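Local atomic coordinates of SAM-dependent O-methyltransferase (Thermotoga maritima, PDB entry 1O54), a protein that probably catalyses S-adenosyl-L-methionine-dependent methylation of adenosine 58 in tRNA at N1, as a member of the TRM61 family. Residues Ser102-Ala105 and Met106-Val110; Asn217-Gln220 and Glu221-Lys225; Ile53-Asn56 and Glu57-Glu60. All coordinates share one frame; numbering follows the deposited sequence.

Overall arrangement
All three contacts are local, joining residues a few positions apart along one run of chain, but they sit at different depths. Contact 1, at the end of helix 98-107, is buried in the methyltransferase domain and is mostly apolar. Contact 2 belongs to helix 216-228 of the same domain, about 21 Å away between centres, and is partly buried: one flank packs on the sheet while Lys224 is exposed. Both also touch the second subunit. Contact 3 lies on the opposite side of the chain's centre from either, in the N-terminal part, where a strand becomes a short helical turn; weak bonds, carboxylates and water do more of the work there.

Contact 1: Ser102-Ala105 and Met106-Val110; sequences SFIA and MMLDV
Met107 lays its CG over one face of the Phe103 ring, 3.7 Å from the ring centroid and only 15° off the normal, a CH-pi contact made one helical turn apart. The touch is biased toward the rim, with CZ the nearest ring atom. Met107 SD follows at an oblique angle, 4.4 Å from the centroid of the Phe103 ring, so the pair also counts as a Met-aromatic contact. Two settings bring the groups together: the ring hangs off a CG anti to the backbone N of Phe103 (chi1 177°), while the methionine chain is bent at both chi2 and chi3 and folds back over it.

One residue on, Ile104 and Leu108 run side by side, with CG2 of Ile104 3.9 Å from CD1 of Leu108. Behind both pairs stand ordinary helical bonds, Met107 N to Phe103 O at 2.8 Å and Leu108 N to Ile104 O at 2.9 Å. Helix 98-107 then ends in a Schellman motif: Asp109 takes positive phi, its N bonds to Met106 O at 2.9 Å, and Val110 N reaches back to Ala105 O at 3.2 Å.

Farther out, Ile104 packs on Met264 and Phe266 of strand 263-269, and Ala105 faces Val129 of helix 125-134. Phe241 of the second subunit meets the Phe103 ring, and Asp109 OD1 forms a salt bridge with Arg132 of that subunit. Replacing Phe103 by alanine is likely to open a gap beside Met107 CG and cost Phe241 of the second subunit its ring partner. The chemistry is thus divided: apolar and sulfur-aromatic contacts make up the side-chain part, while at the helix end the carboxylate of Asp109 pairs with Arg132 of the second subunit.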
ATOM      1  N   SER A 102       5.817 -18.025   0.009  1.00 26.63           N
ATOM      2  CA  SER A 102       7.169 -17.889  -0.509  1.00 27.30           C
ATOM      3  C   SER A 102       8.062 -17.077   0.451  1.00 26.15           C
ATOM      4  O   SER A 102       9.204 -17.456   0.784  1.00 26.28           O
ATOM      5  CB  SER A 102       7.099 -17.247  -1.918  1.00 29.20           C
ATOM      6  OG  SER A 102       6.392 -15.998  -1.944  1.00 34.64           O
ATOM      7  N   PHE A 103       7.514 -15.956   0.898  1.00 24.84           N
ATOM      8  CA  PHE A 103       8.198 -15.081   1.820  1.00 24.20           C
ATOM      9  C   PHE A 103       8.459 -15.786   3.158  1.00 23.51           C
ATOM     10  O   PHE A 103       9.580 -15.724   3.714  1.00 22.30           O
ATOM     11  CB  PHE A 103       7.370 -13.820   1.998  1.00 24.70           C
ATOM     12  CG  PHE A 103       7.949 -12.847   2.999  1.00 24.84           C
ATOM     13  CD1 PHE A 103       9.088 -12.103   2.709  1.00 26.94           C
ATOM     14  CD2 PHE A 103       7.313 -12.643   4.210  1.00 25.35           C
ATOM     15  CE1 PHE A 103       9.598 -11.191   3.642  1.00 30.03           C
ATOM     16  CE2 PHE A 103       7.789 -11.734   5.106  1.00 26.67           C
ATOM     17  CZ  PHE A 103       8.931 -11.003   4.827  1.00 26.55           C
ATOM     18  N   ILE A 104       7.431 -16.452   3.670  1.00 22.98           N
ATOM     19  CA  ILE A 104       7.571 -17.139   4.952  1.00 23.10           C
ATOM     20  C   ILE A 104       8.645 -18.211   4.873  1.00 21.88           C
ATOM     21  O   ILE A 104       9.484 -18.312   5.762  1.00 22.14           O
ATOM     22  CB  ILE A 104       6.247 -17.749   5.357  1.00 23.23           C
ATOM     23  CG1 ILE A 104       5.255 -16.633   5.734  1.00 23.80           C
ATOM     24  CG2 ILE A 104       6.456 -18.740   6.469  1.00 23.85           C
ATOM     25  CD1 ILE A 104       3.866 -17.114   5.801  1.00 24.87           C
ATOM     26  N   ALA A 105       8.678 -18.975   3.784  1.00 22.83           N
ATOM     27  CA  ALA A 105       9.680 -20.045   3.640  1.00 23.57           C
ATOM     28  C   ALA A 105      11.123 -19.452   3.586  1.00 23.49           C
ATOM     29  O   ALA A 105      12.056 -20.007   4.167  1.00 25.12           O
ATOM     30  CB  ALA A 105       9.372 -20.913   2.433  1.00 23.84           C
ATOM     31  N   MET A 106      11.301 -18.301   2.946  1.00 23.14           N
ATOM     32  CA  MET A 106      12.593 -17.684   2.910  1.00 24.28           C
ATOM     33  C   MET A 106      12.945 -17.113   4.262  1.00 23.32           C
ATOM     34  O   MET A 106      14.087 -17.229   4.687  1.00 22.81           O
ATOM     35  CB  MET A 106      12.695 -16.623   1.829  1.00 26.22           C
ATOM     36  CG  MET A 106      14.170 -16.252   1.544  1.00 30.62           C
ATOM     37  SD  MET A 106      14.321 -15.149   0.155  1.00 36.79           S
ATOM     38  CE  MET A 106      16.156 -14.849   0.129  1.00 37.93           C
ATOM     39  N   MET A 107      11.983 -16.485   4.935  1.00 23.03           N
ATOM     40  CA  MET A 107      12.244 -15.913   6.289  1.00 22.69           C
ATOM     41  C   MET A 107      12.636 -17.006   7.305  1.00 24.12           C
ATOM     42  O   MET A 107      13.494 -16.744   8.188  1.00 23.28           O
ATOM     43  CB  MET A 107      11.059 -15.114   6.813  1.00 22.93           C
ATOM     44  CG  MET A 107      10.816 -13.815   6.028  1.00 22.79           C
ATOM     45  SD  MET A 107      11.922 -12.514   6.552  1.00 26.19           S
ATOM     46  CE  MET A 107      10.931 -11.915   8.029  1.00 30.04           C
ATOM     47  N   LEU A 108      12.007 -18.184   7.163  1.00 23.58           N
ATOM     48  CA  LEU A 108      12.345 -19.401   7.946  1.00 23.16           C
ATOM     49  C   LEU A 108      13.663 -20.088   7.516  1.00 23.27           C
ATOM     50  O   LEU A 108      14.127 -21.043   8.180  1.00 24.04           O
ATOM     51  CB  LEU A 108      11.201 -20.405   7.885  1.00 22.65           C
ATOM     52  CG  LEU A 108       9.910 -20.021   8.600  1.00 23.97           C
ATOM     53  CD1 LEU A 108       8.867 -21.069   8.464  1.00 25.12           C
ATOM     54  CD2 LEU A 108      10.159 -19.732  10.100  1.00 26.02           C
ATOM     55  N   ASP A 109      14.286 -19.566   6.459  1.00 23.37           N
ATOM     56  CA  ASP A 109      15.574 -20.046   5.948  1.00 23.18           C
ATOM     57  C   ASP A 109      15.525 -21.531   5.599  1.00 23.76           C
ATOM     58  O   ASP A 109      16.533 -22.239   5.755  1.00 25.38           O
ATOM     59  CB  ASP A 109      16.700 -19.773   6.942  1.00 23.78           C
ATOM     60  CG  ASP A 109      18.080 -19.833   6.293  1.00 24.11           C
ATOM     61  OD1 ASP A 109      18.280 -19.296   5.169  1.00 25.65           O
ATOM     62  OD2 ASP A 109      19.016 -20.393   6.881  1.00 26.40           O
ATOM     63  N   VAL A 110      14.365 -22.001   5.129  1.00 23.84           N
ATOM     64  CA  VAL A 110      14.197 -23.424   4.818  1.00 22.69           C
ATOM     65  C   VAL A 110      15.139 -23.797   3.663  1.00 22.58           C
ATOM     66  O   VAL A 110      15.147 -23.153   2.613  1.00 22.75           O
ATOM     67  CB  VAL A 110      12.743 -23.823   4.498  1.00 23.08           C
ATOM     68  CG1 VAL A 110      12.632 -25.298   4.297  1.00 24.30           C
ATOM     69  CG2 VAL A 110      11.783 -23.327   5.580  1.00 23.72           C
TER

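Contact 2: Asn217-Gln220 and Glu221-Lys225; sequences NQVQ and ETLKK
The flat group at the centre here is the peptide carbonyl of Gln218, which Thr222 approaches from both faces: its backbone N comes from one side of the plane and its hydroxyl OG1 from the other. This is the hydroxyl-to-backbone bond of an alpha-helix, in helix 216-228 of the Rossmann-like methyltransferase domain. Thr222 N lies 3.0 Å from Gln218 O, and OG1 of Thr222 donates to the same oxygen at 2.8 Å. With OG1 beside the backbone N (chi1 -60°), the hydroxyl points back along the helix at a carbonyl one turn earlier. That bond gives a buried hydroxyl a partner and fixes the rotation of the threonine.

Around it, Thr222 packs on Trp193 and on Cys213 of strand 207-213. The neighbouring flank is apolar: Val219 and Leu223 point the same way, and both touch Val236 of strand 234-245. They also reach the second subunit, Val219 at its Leu251 and Leu223 at its Pro248, which places this flank at a subunit boundary. Between the two side chains, CG1 of Val219 meets CD1 of Leu223 at 3.7 Å.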
ATOM      1  N   ASN A 217      -6.287  -8.472  16.558  1.00 20.62           N
ATOM      2  CA  ASN A 217      -6.474  -9.042  17.904  1.00 20.79           C
ATOM      3  C   ASN A 217      -5.623 -10.293  18.107  1.00 20.77           C
ATOM      4  O   ASN A 217      -4.996 -10.488  19.118  1.00 21.76           O
ATOM      5  CB  ASN A 217      -7.972  -9.402  18.151  1.00 20.42           C
ATOM      6  CG  ASN A 217      -8.939  -8.276  17.795  1.00 20.39           C
ATOM      7  OD1 ASN A 217      -9.550  -7.639  18.691  1.00 24.95           O
ATOM      8  ND2 ASN A 217      -9.103  -8.024  16.521  1.00 18.47           N
ATOM      9  N   GLN A 218      -5.644 -11.173  17.125  1.00 20.68           N
ATOM     10  CA  GLN A 218      -4.860 -12.389  17.187  1.00 21.54           C
ATOM     11  C   GLN A 218      -3.362 -12.099  17.198  1.00 21.96           C
ATOM     12  O   GLN A 218      -2.625 -12.777  17.903  1.00 22.12           O
ATOM     13  CB  GLN A 218      -5.178 -13.291  16.003  0.50 21.64           C
ATOM     14  CG  GLN A 218      -6.475 -14.034  16.110  0.50 24.61           C
ATOM     15  CD  GLN A 218      -6.892 -14.586  14.781  0.50 28.42           C
ATOM     16  OE1 GLN A 218      -7.034 -13.827  13.840  0.50 31.51           O
ATOM     17  NE2 GLN A 218      -7.073 -15.911  14.688  0.50 33.11           N
ATOM     18  N   VAL A 219      -2.909 -11.119  16.413  1.00 21.11           N
ATOM     19  CA  VAL A 219      -1.519 -10.707  16.472  1.00 20.19           C
ATOM     20  C   VAL A 219      -1.127 -10.277  17.870  1.00 19.76           C
ATOM     21  O   VAL A 219      -0.107 -10.703  18.397  1.00 20.27           O
ATOM     22  CB  VAL A 219      -1.171  -9.571  15.450  1.00 20.04           C
ATOM     23  CG1 VAL A 219       0.273  -9.104  15.648  1.00 22.64           C
ATOM     24  CG2 VAL A 219      -1.415 -10.031  14.007  1.00 20.56           C
ATOM     25  N   GLN A 220      -1.951  -9.435  18.485  1.00 20.59           N
ATOM     26  CA  GLN A 220      -1.679  -8.942  19.829  1.00 20.85           C
ATOM     27  C   GLN A 220      -1.520 -10.089  20.831  1.00 21.92           C
ATOM     28  O   GLN A 220      -0.562 -10.105  21.626  1.00 23.24           O
ATOM     29  CB  GLN A 220      -2.790  -8.001  20.248  1.00 21.06           C
ATOM     30  CG  GLN A 220      -2.884  -6.741  19.390  1.00 21.52           C
ATOM     31  CD  GLN A 220      -4.267  -6.095  19.352  1.00 22.71           C
ATOM     32  OE1 GLN A 220      -5.160  -6.417  20.151  1.00 25.71           O
ATOM     33  NE2 GLN A 220      -4.440  -5.189  18.429  1.00 21.71           N
ATOM     34  N   GLU A 221      -2.458 -11.045  20.818  1.00 22.29           N
ATOM     35  CA  GLU A 221      -2.424 -12.152  21.746  1.00 23.91           C
ATOM     36  C   GLU A 221      -1.196 -13.056  21.501  1.00 23.34           C
ATOM     37  O   GLU A 221      -0.538 -13.515  22.448  1.00 23.53           O
ATOM     38  CB  GLU A 221      -3.737 -12.948  21.656  1.00 24.45           C
ATOM     39  CG  GLU A 221      -3.915 -14.005  22.740  1.00 28.25           C
ATOM     40  CD  GLU A 221      -3.958 -13.464  24.164  1.00 34.58           C
ATOM     41  OE1 GLU A 221      -4.547 -12.407  24.384  1.00 36.03           O
ATOM     42  OE2 GLU A 221      -3.395 -14.131  25.070  1.00 40.58           O
ATOM     43  N   THR A 222      -0.853 -13.268  20.235  1.00 21.92           N
ATOM     44  CA  THR A 222       0.267 -14.129  19.877  1.00 22.81           C
ATOM     45  C   THR A 222       1.582 -13.498  20.294  1.00 22.72           C
ATOM     46  O   THR A 222       2.456 -14.167  20.872  1.00 23.52           O
ATOM     47  CB  THR A 222       0.216 -14.411  18.365  1.00 23.28           C
ATOM     48  OG1 THR A 222      -1.021 -15.056  18.036  1.00 24.19           O
ATOM     49  CG2 THR A 222       1.315 -15.398  17.964  1.00 24.46           C
ATOM     50  N   LEU A 223       1.712 -12.188  20.061  1.00 22.77           N
ATOM     51  CA  LEU A 223       2.903 -11.470  20.492  1.00 22.99           C
ATOM     52  C   LEU A 223       3.093 -11.531  22.003  1.00 23.80           C
ATOM     53  O   LEU A 223       4.218 -11.710  22.471  1.00 25.46           O
ATOM     54  CB  LEU A 223       2.825 -10.015  20.078  1.00 22.72           C
ATOM     55  CG  LEU A 223       3.053  -9.707  18.613  1.00 22.63           C
ATOM     56  CD1 LEU A 223       2.722  -8.262  18.354  1.00 26.30           C
ATOM     57  CD2 LEU A 223       4.480  -9.990  18.218  1.00 24.33           C
ATOM     58  N   LYS A 224       2.009 -11.399  22.753  1.00 24.14           N
ATOM     59  CA  LYS A 224       2.090 -11.478  24.218  1.00 25.40           C
ATOM     60  C   LYS A 224       2.701 -12.813  24.638  1.00 25.76           C
ATOM     61  O   LYS A 224       3.556 -12.875  25.520  1.00 26.05           O
ATOM     62  CB  LYS A 224       0.706 -11.347  24.842  1.00 25.96           C
ATOM     63  CG  LYS A 224       0.770 -11.325  26.352  1.00 30.08           C
ATOM     64  CD  LYS A 224      -0.510 -10.876  26.971  1.00 37.01           C
ATOM     65  CE  LYS A 224      -0.379 -10.847  28.504  1.00 39.27           C
ATOM     66  NZ  LYS A 224       0.523  -9.719  28.979  1.00 41.95           N
ATOM     67  N   LYS A 225       2.230 -13.881  24.012  1.00 25.22           N
ATOM     68  CA  LYS A 225       2.686 -15.221  24.356  1.00 26.00           C
ATOM     69  C   LYS A 225       4.162 -15.441  23.974  1.00 25.68           C
ATOM     70  O   LYS A 225       4.958 -15.986  24.743  1.00 26.99           O
ATOM     71  CB  LYS A 225       1.744 -16.240  23.717  1.00 26.58           C
ATOM     72  CG  LYS A 225       2.153 -17.666  23.926  1.00 30.81           C
ATOM     73  CD  LYS A 225       2.233 -18.036  25.389  1.00 34.68           C
ATOM     74  CE  LYS A 225       0.889 -17.854  26.081  1.00 36.17           C
TER

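Contact 3: Ile53-Asn56 and Glu57-Glu60; sequences IDLN and EVFE
Asp54 is the N-cap where strand 51-54 gives way to the short, weakly bonded helix 55-58, and Glu57 of that turn crosses it at about a right angle. The capping bond is weak: Asp54 OD1 accepts from Asn56 N at 3.2 Å. Glu57 N bonds to Asp54 O at 3.1 Å, lying above the carbonyl plane. Spacing of three residues continues in two further bonds, both weak, from Val58 N to Leu55 O and from Phe59 N to Asn56 O.

The carboxylate planes of Asp54 and Glu57 stand 87° apart, with OD2 of Asp54 4.5 Å from OE2 of Glu57, a proximity of like charges that may slightly favour protonation of one. A water, which accepts from Asp54 N and donates to Glu57 OE2, may ease this. Inward, Val58 packs on Leu20 and Leu40, while Asn56 OD1 bonds to the backbone N of Asp43, tying the turn to the preceding chain. Phe59 turns its ring edge to Asn56, whose O lies 3.6 Å from CD1 of Phe59. That same Asn56 O accepts from a second water at 2.8 Å, which also donates to Glu60 OE2.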
ATOM      1  N   ILE A  53     -13.077 -28.867 -26.010  1.00 35.87           N
ATOM      2  CA  ILE A  53     -11.669 -29.233 -26.157  1.00 35.31           C
ATOM      3  C   ILE A  53     -11.578 -30.761 -26.108  1.00 34.62           C
ATOM      4  O   ILE A  53     -11.981 -31.388 -25.143  1.00 33.60           O
ATOM      5  CB  ILE A  53     -10.812 -28.595 -25.055  1.00 36.08           C
ATOM      6  CG1 ILE A  53     -11.045 -27.080 -25.016  1.00 36.58           C
ATOM      7  CG2 ILE A  53      -9.349 -28.899 -25.306  1.00 36.38           C
ATOM      8  CD1 ILE A  53     -10.716 -26.433 -23.698  1.00 37.86           C
ATOM      9  N   ASP A  54     -11.053 -31.342 -27.177  1.00 33.49           N
ATOM     10  CA  ASP A  54     -10.813 -32.771 -27.242  1.00 33.66           C
ATOM     11  C   ASP A  54      -9.437 -33.114 -26.648  1.00 33.22           C
ATOM     12  O   ASP A  54      -8.412 -32.829 -27.262  1.00 33.29           O
ATOM     13  CB  ASP A  54     -10.880 -33.195 -28.713  1.00 33.59           C
ATOM     14  CG  ASP A  54     -10.714 -34.681 -28.906  1.00 34.78           C
ATOM     15  OD1 ASP A  54     -10.555 -35.407 -27.900  1.00 38.39           O
ATOM     16  OD2 ASP A  54     -10.758 -35.221 -30.032  1.00 39.78           O
ATOM     17  N   LEU A  55      -9.411 -33.716 -25.462  1.00 32.90           N
ATOM     18  CA  LEU A  55      -8.129 -33.970 -24.782  1.00 33.25           C
ATOM     19  C   LEU A  55      -7.250 -34.990 -25.510  1.00 33.24           C
ATOM     20  O   LEU A  55      -6.034 -34.949 -25.378  1.00 32.91           O
ATOM     21  CB  LEU A  55      -8.346 -34.401 -23.330  1.00 33.21           C
ATOM     22  CG  LEU A  55      -9.055 -33.375 -22.437  1.00 34.36           C
ATOM     23  CD1 LEU A  55      -9.113 -33.872 -20.984  1.00 35.77           C
ATOM     24  CD2 LEU A  55      -8.380 -32.027 -22.481  1.00 34.18           C
ATOM     25  N   ASN A  56      -7.846 -35.879 -26.298  1.00 33.57           N
ATOM     26  CA  ASN A  56      -7.049 -36.737 -27.197  1.00 33.70           C
ATOM     27  C   ASN A  56      -6.012 -35.971 -28.020  1.00 33.71           C
ATOM     28  O   ASN A  56      -4.891 -36.452 -28.219  1.00 33.53           O
ATOM     29  CB  ASN A  56      -7.952 -37.544 -28.137  1.00 33.90           C
ATOM     30  CG  ASN A  56      -8.550 -38.749 -27.454  1.00 33.97           C
ATOM     31  OD1 ASN A  56      -8.044 -39.199 -26.428  1.00 35.02           O
ATOM     32  ND2 ASN A  56      -9.629 -39.287 -28.026  1.00 33.87           N
ATOM     33  N   GLU A  57      -6.384 -34.778 -28.475  1.00 34.17           N
ATOM     34  CA  GLU A  57      -5.473 -33.906 -29.229  1.00 34.06           C
ATOM     35  C   GLU A  57      -4.260 -33.505 -28.430  1.00 32.17           C
ATOM     36  O   GLU A  57      -3.180 -33.344 -28.980  1.00 30.99           O
ATOM     37  CB  GLU A  57      -6.183 -32.625 -29.689  1.00 35.07           C
ATOM     38  CG  GLU A  57      -7.367 -32.842 -30.616  1.00 38.48           C
ATOM     39  CD  GLU A  57      -7.823 -31.549 -31.290  1.00 44.05           C
ATOM     40  OE1 GLU A  57      -6.955 -30.796 -31.786  1.00 48.39           O
ATOM     41  OE2 GLU A  57      -9.047 -31.289 -31.342  1.00 48.53           O
ATOM     42  N   VAL A  58      -4.440 -33.304 -27.122  1.00 30.49           N
ATOM     43  CA  VAL A  58      -3.358 -32.892 -26.276  1.00 28.94           C
ATOM     44  C   VAL A  58      -2.227 -33.916 -26.261  1.00 28.35           C
ATOM     45  O   VAL A  58      -1.063 -33.529 -26.230  1.00 26.96           O
ATOM     46  CB  VAL A  58      -3.840 -32.581 -24.831  1.00 29.65           C
ATOM     47  CG1 VAL A  58      -2.680 -32.216 -23.968  1.00 27.31           C
ATOM     48  CG2 VAL A  58      -4.870 -31.452 -24.869  1.00 30.76           C
ATOM     49  N   PHE A  59      -2.564 -35.210 -26.321  1.00 27.86           N
ATOM     50  CA  PHE A  59      -1.522 -36.247 -26.342  1.00 28.23           C
ATOM     51  C   PHE A  59      -0.637 -36.177 -27.602  1.00 28.46           C
ATOM     52  O   PHE A  59       0.468 -36.734 -27.615  1.00 29.48           O
ATOM     53  CB  PHE A  59      -2.106 -37.646 -26.243  1.00 27.83           C
ATOM     54  CG  PHE A  59      -2.871 -37.901 -24.983  1.00 27.96           C
ATOM     55  CD1 PHE A  59      -4.239 -38.045 -25.015  1.00 29.26           C
ATOM     56  CD2 PHE A  59      -2.225 -37.988 -23.767  1.00 31.73           C
ATOM     57  CE1 PHE A  59      -4.969 -38.285 -23.846  1.00 29.89           C
ATOM     58  CE2 PHE A  59      -2.959 -38.217 -22.580  1.00 32.54           C
ATOM     59  CZ  PHE A  59      -4.335 -38.381 -22.641  1.00 30.96           C
ATOM     60  N   GLU A  60      -1.123 -35.511 -28.640  1.00 28.34           N
ATOM     61  CA  GLU A  60      -0.356 -35.353 -29.898  1.00 28.98           C
ATOM     62  C   GLU A  60       0.325 -34.011 -30.015  1.00 30.09           C
ATOM     63  O   GLU A  60       0.776 -33.641 -31.116  1.00 29.65           O
ATOM     64  CB  GLU A  60      -1.280 -35.501 -31.079  1.00 28.73           C
ATOM     65  CG  GLU A  60      -2.234 -36.664 -30.992  1.00 30.32           C
ATOM     66  CD  GLU A  60      -1.507 -37.996 -30.866  1.00 29.48           C
ATOM     67  OE1 GLU A  60      -0.281 -38.039 -30.596  1.00 31.70           O
ATOM     68  OE2 GLU A  60      -2.182 -38.987 -31.021  1.00 34.69           O
TER
HETATM   69  O   HOH W   1      -9.926 -29.562 -29.210  1.00 38.96           O
HETATM   70  O   HOH W   2      -4.411 -39.151 -28.896  1.00 44.08           O